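Local coordinates for protein xylosidase (Xanthomonas axonopodis pv. citri, PDB 6XN2) that probably hydrolyses short xylan-derived chains as a family 43 glycoside hydrolase, binding xylose units in its active-site pocket, at residues A40-S52 with A59-G71. Numbering follows the deposited sequence.
Sequences APLVTHLYTADPS and ALYIYPSHDLDAG. With XYP (beta-D-xylopyranose), chain E.
The antiparallel hairpin of strands 47-56 and 59-67, at one edge of a four-stranded sheet, pairs A49 with S65 and brings D50 and S65 to the xylose pocket. Before the chain turns at D50, S65 N donates to A49 O at 2.7 Å, and A49 N returns a longer bond to S65 O; beyond the corner, Y63 N reaches S52 O at 2.9 Å with an N-H...O angle of 165°. Between them, D50 OD2 takes two short bonds: its anti lone pair accepts the hydroxyl of S65 OG (2.7 Å), and O4 of the xylose donates to the same oxygen (2.6 Å). S65 thus helps fix the carboxylate that grips the sugar. CD1 of L46 lies over one face of the H66 ring, 3.7 Å from its centroid, while CD2 of L68 covers the opposite face. With CG anti to the backbone N (chi1 180°), the CD2 edge of the imidazole meets Y47 O (3.1 Å); ND1 bonds to D85, and a water in the ring plane joins NE2 to Y47 N and D67 O. OD2 of D67 forms a salt bridge with R335, which belongs to the sugar pocket. These are the two innermost strands of a blade in the five-bladed beta-propeller of family 43, the sheet edge facing the propeller axis and bearing an acidic sugar-binding residue.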
loop_
_atom_site.group_PDB
_atom_site.type_symbol
_atom_site.label_atom_id
_atom_site.label_comp_id
_atom_site.label_asym_id
_atom_site.label_seq_id
_atom_site.Cartn_x
_atom_site.Cartn_y
_atom_site.Cartn_z
ATOM N N ALA A 40 -2.447 -19.132 -1.190
ATOM C CA ALA A 40 -2.848 -19.446 0.136
ATOM C C ALA A 40 -2.309 -18.359 1.033
ATOM O O ALA A 40 -1.357 -17.722 0.724
ATOM C CB ALA A 40 -2.268 -20.763 0.544
ATOM N N PRO A 41 -2.953 -18.127 2.146
ATOM C CA PRO A 41 -2.489 -17.157 3.109
ATOM C C PRO A 41 -1.052 -17.454 3.517
ATOM O O PRO A 41 -0.745 -18.549 3.879
ATOM C CB PRO A 41 -3.392 -17.391 4.279
ATOM C CG PRO A 41 -4.552 -18.107 3.768
ATOM C CD PRO A 41 -4.103 -18.876 2.621
ATOM N N LEU A 42 -0.182 -16.476 3.435
ATOM C CA LEU A 42 1.199 -16.681 3.772
ATOM C C LEU A 42 1.350 -16.967 5.220
ATOM O O LEU A 42 2.273 -17.594 5.638
ATOM C CB LEU A 42 2.009 -15.443 3.436
ATOM C CG LEU A 42 2.144 -15.195 1.971
ATOM C CD1 LEU A 42 2.756 -13.852 1.707
ATOM C CD2 LEU A 42 2.962 -16.288 1.341
ATOM N N VAL A 43 0.417 -16.493 6.022
ATOM C CA VAL A 43 0.386 -16.786 7.440
ATOM C C VAL A 43 -1.040 -16.917 7.896
ATOM O O VAL A 43 -1.902 -16.316 7.352
ATOM C CB VAL A 43 1.049 -15.760 8.337
ATOM C CG1 VAL A 43 2.546 -15.871 8.328
ATOM C CG2 VAL A 43 0.590 -14.383 8.013
ATOM N N THR A 44 -1.274 -17.733 8.901
ATOM C CA THR A 44 -2.612 -17.927 9.380
ATOM C C THR A 44 -2.758 -17.799 10.842
ATOM O O THR A 44 -3.835 -17.868 11.309
ATOM C CB THR A 44 -3.162 -19.318 9.075
ATOM O OG1 THR A 44 -2.295 -20.291 9.627
ATOM C CG2 THR A 44 -3.277 -19.530 7.651
ATOM N N HIS A 45 -1.688 -17.602 11.580
ATOM C CA HIS A 45 -1.807 -17.488 13.020
ATOM C C HIS A 45 -2.199 -16.113 13.510
ATOM O O HIS A 45 -2.467 -15.927 14.648
ATOM C CB HIS A 45 -0.564 -17.964 13.730
ATOM C CG HIS A 45 0.667 -17.222 13.357
ATOM N ND1 HIS A 45 1.309 -17.409 12.166
ATOM C CD2 HIS A 45 1.386 -16.303 14.028
ATOM C CE1 HIS A 45 2.372 -16.638 12.114
ATOM N NE2 HIS A 45 2.442 -15.955 13.233
ATOM N N LEU A 46 -2.176 -15.156 12.607
ATOM C CA LEU A 46 -2.612 -13.822 12.866
ATOM C C LEU A 46 -3.184 -13.252 11.579
ATOM O O LEU A 46 -2.855 -13.682 10.530
ATOM C CB LEU A 46 -1.486 -12.984 13.416
ATOM C CG LEU A 46 -0.488 -12.322 12.510
ATOM C CD1 LEU A 46 0.303 -11.323 13.309
ATOM C CD2 LEU A 46 0.445 -13.329 11.936
ATOM N N TYR A 47 -4.104 -12.327 11.697
ATOM C CA TYR A 47 -4.652 -11.683 10.518
ATOM C C TYR A 47 -3.707 -10.584 10.050
ATOM O O TYR A 47 -3.190 -9.811 10.857
ATOM C CB TYR A 47 -6.047 -11.120 10.804
ATOM C CG TYR A 47 -7.121 -12.181 10.924
ATOM C CD1 TYR A 47 -7.502 -12.934 9.819
ATOM C CD2 TYR A 47 -7.759 -12.423 12.135
ATOM C CE1 TYR A 47 -8.484 -13.907 9.915
ATOM C CE2 TYR A 47 -8.749 -13.393 12.243
ATOM C CZ TYR A 47 -9.106 -14.127 11.124
ATOM O OH TYR A 47 -10.082 -15.093 11.207
ATOM N N THR A 48 -3.466 -10.532 8.746
ATOM C CA THR A 48 -2.518 -9.583 8.171
ATOM C C THR A 48 -3.111 -8.926 6.928
ATOM O O THR A 48 -3.907 -9.537 6.216
ATOM C CB THR A 48 -1.189 -10.265 7.787
ATOM O OG1 THR A 48 -1.450 -11.340 6.874
ATOM C CG2 THR A 48 -0.472 -10.813 9.022
ATOM N N ALA A 49 -2.724 -7.682 6.661
ATOM C CA ALA A 49 -3.240 -6.959 5.500
ATOM C C ALA A 49 -2.194 -6.003 4.948
ATOM O O ALA A 49 -1.137 -5.836 5.544
ATOM C CB ALA A 49 -4.505 -6.201 5.862
ATOM N N ASP A 50 -2.497 -5.389 3.806
ATOM C CA ASP A 50 -1.676 -4.318 3.240
ATOM C C ASP A 50 -0.184 -4.652 3.167
ATOM O O ASP A 50 0.638 -3.949 3.758
ATOM C CB ASP A 50 -1.851 -3.051 4.067
ATOM C CG ASP A 50 -3.303 -2.799 4.461
ATOM O OD1 ASP A 50 -4.202 -2.921 3.604
ATOM O OD2 ASP A 50 -3.537 -2.472 5.637
ATOM N N PRO A 51 0.175 -5.720 2.442
ATOM C CA PRO A 51 1.575 -6.156 2.506
ATOM C C PRO A 51 2.534 -5.238 1.749
ATOM O O PRO A 51 2.320 -4.971 0.568
ATOM C CB PRO A 51 1.528 -7.543 1.865
ATOM C CG PRO A 51 0.398 -7.451 0.887
ATOM C CD PRO A 51 -0.623 -6.533 1.506
ATOM N N SER A 52 3.604 -4.821 2.382
ATOM C CA SER A 52 4.619 -4.043 1.722
ATOM C C SER A 52 5.876 -4.888 1.719
ATOM O O SER A 52 6.495 -5.041 2.708
ATOM C CB SER A 52 4.838 -2.735 2.444
ATOM O OG SER A 52 3.855 -1.799 2.143
ATOM N N ALA A 59 17.276 -10.900 2.024
ATOM C CA ALA A 59 16.037 -11.629 2.297
ATOM C C ALA A 59 14.815 -10.757 2.039
ATOM O O ALA A 59 14.912 -9.528 1.997
ATOM C CB ALA A 59 16.029 -12.148 3.729
ATOM N N LEU A 60 13.667 -11.398 1.849
ATOM C CA LEU A 60 12.428 -10.676 1.604
ATOM C C LEU A 60 11.725 -10.404 2.922
ATOM O O LEU A 60 11.347 -11.337 3.634
ATOM C CB LEU A 60 11.510 -11.462 0.670
ATOM C CG LEU A 60 10.167 -10.786 0.354
ATOM C CD1 LEU A 60 10.243 -10.060 -0.973
ATOM C CD2 LEU A 60 9.049 -11.806 0.372
ATOM N N TYR A 61 11.587 -9.122 3.252
ATOM C CA TYR A 61 10.862 -8.695 4.445
ATOM C C TYR A 61 9.497 -8.141 4.057
ATOM O O TYR A 61 9.375 -7.409 3.080
ATOM C CB TYR A 61 11.663 -7.642 5.217
ATOM C CG TYR A 61 12.868 -8.216 5.909
ATOM C CD1 TYR A 61 14.075 -8.367 5.237
ATOM C CD2 TYR A 61 12.800 -8.621 7.235
ATOM C CE1 TYR A 61 15.181 -8.903 5.875
ATOM C CE2 TYR A 61 13.907 -9.155 7.878
ATOM C CZ TYR A 61 15.088 -9.296 7.196
ATOM O OH TYR A 61 16.182 -9.838 7.844
ATOM N N ILE A 62 8.469 -8.504 4.813
ATOM C CA ILE A 62 7.131 -7.991 4.549
ATOM C C ILE A 62 6.649 -7.179 5.743
ATOM O O ILE A 62 6.772 -7.611 6.896
ATOM C CB ILE A 62 6.137 -9.125 4.255
ATOM C CG1 ILE A 62 6.709 -10.068 3.196
ATOM C CG2 ILE A 62 4.793 -8.557 3.827
ATOM C CD1 ILE A 62 5.907 -11.346 3.034
ATOM N N TYR A 63 6.120 -5.992 5.460
ATOM C CA TYR A 63 5.602 -5.107 6.493
ATOM C C TYR A 63 4.109 -4.920 6.254
ATOM O O TYR A 63 3.698 -4.061 5.469
ATOM C CB TYR A 63 6.347 -3.764 6.487
ATOM C CG TYR A 63 7.840 -3.935 6.692
ATOM C CD1 TYR A 63 8.680 -4.243 5.624
ATOM C CD2 TYR A 63 8.409 -3.820 7.953
ATOM C CE1 TYR A 63 10.052 -4.427 5.813
ATOM C CE2 TYR A 63 9.778 -3.999 8.149
ATOM C CZ TYR A 63 10.592 -4.305 7.078
ATOM O OH TYR A 63 11.956 -4.486 7.270
ATOM N N PRO A 64 3.293 -5.760 6.895
ATOM C CA PRO A 64 1.838 -5.686 6.744
ATOM C C PRO A 64 1.167 -5.012 7.943
ATOM O O PRO A 64 1.837 -4.758 8.951
ATOM C CB PRO A 64 1.441 -7.158 6.649
ATOM C CG PRO A 64 2.431 -7.839 7.581
ATOM C CD PRO A 64 3.705 -6.997 7.588
ATOM N N SER A 65 -0.123 -4.702 7.819
ATOM C CA SER A 65 -0.940 -4.341 8.976
ATOM C C SER A 65 -1.297 -5.602 9.746
ATOM O O SER A 65 -1.166 -6.707 9.224
ATOM C CB SER A 65 -2.217 -3.621 8.552
ATOM O OG SER A 65 -1.907 -2.445 7.839
ATOM N N HIS A 66 -1.761 -5.428 10.978
ATOM C CA HIS A 66 -2.143 -6.572 11.837
ATOM C C HIS A 66 -3.586 -6.407 12.285
ATOM O O HIS A 66 -3.804 -5.695 13.200
ATOM C CB HIS A 66 -1.228 -6.688 13.051
ATOM C CG HIS A 66 -1.600 -7.831 13.928
ATOM N ND1 HIS A 66 -1.101 -7.999 15.178
ATOM C CD2 HIS A 66 -2.423 -8.870 13.729
ATOM C CE1 HIS A 66 -1.603 -9.075 15.714
ATOM N NE2 HIS A 66 -2.405 -9.618 14.856
ATOM N N ASP A 67 -4.509 -7.032 11.580
ATOM C CA ASP A 67 -5.918 -6.958 11.882
ATOM C C ASP A 67 -6.195 -7.691 13.148
ATOM O O ASP A 67 -5.734 -8.764 13.329
ATOM C CB ASP A 67 -6.730 -7.612 10.772
ATOM C CG ASP A 67 -6.760 -6.816 9.521
ATOM O OD1 ASP A 67 -6.529 -5.627 9.579
ATOM O OD2 ASP A 67 -7.053 -7.373 8.488
ATOM N N LEU A 68 -6.998 -7.110 14.007
ATOM C CA LEU A 68 -7.314 -7.713 15.281
ATOM C C LEU A 68 -8.743 -8.199 15.382
ATOM O O LEU A 68 -9.637 -7.506 15.045
ATOM C CB LEU A 68 -7.050 -6.730 16.391
ATOM C CG LEU A 68 -5.629 -6.300 16.582
ATOM C CD1 LEU A 68 -5.529 -5.212 17.606
ATOM C CD2 LEU A 68 -4.780 -7.480 16.948
ATOM N N ASP A 69 -8.920 -9.398 15.901
ATOM C CA ASP A 69 -10.241 -9.996 16.026
ATOM C C ASP A 69 -10.832 -9.737 17.408
ATOM O O ASP A 69 -10.464 -10.393 18.384
ATOM C CB ASP A 69 -10.168 -11.498 15.751
ATOM C CG ASP A 69 -11.536 -12.151 15.674
ATOM O OD1 ASP A 69 -12.551 -11.428 15.556
ATOM O OD2 ASP A 69 -11.591 -13.398 15.718
ATOM N N ALA A 70 -11.751 -8.779 17.483
ATOM C CA ALA A 70 -12.425 -8.454 18.737
ATOM C C ALA A 70 -13.587 -9.410 19.006
ATOM O O ALA A 70 -14.709 -8.978 19.281
ATOM C CB ALA A 70 -12.916 -7.010 18.718
ATOM N N GLY A 71 -13.313 -10.709 18.925
ATOM C CA GLY A 71 -14.327 -11.722 19.156
ATOM C C GLY A 71 -15.381 -11.765 18.066
ATOM O O GLY A 71 -16.544 -12.079 18.325
HETATM O O1 XYP E . -8.986 1.563 3.936
HETATM C C1 XYP E . -8.035 0.564 4.228
HETATM C C2 XYP E . -6.672 1.217 4.315
HETATM C C3 XYP E . -5.664 0.356 5.008
HETATM C C4 XYP E . -6.234 -0.186 6.302
HETATM C C5 XYP E . -7.520 -0.904 6.013
HETATM O O2 XYP E . -6.132 1.531 3.039
HETATM O O3 XYP E . -4.622 1.254 5.247
HETATM O O4 XYP E . -5.353 -1.107 6.861
HETATM O O5 XYP E . -8.447 -0.032 5.431
HETATM O O HOH W 1 -4.722 -11.224 14.261
#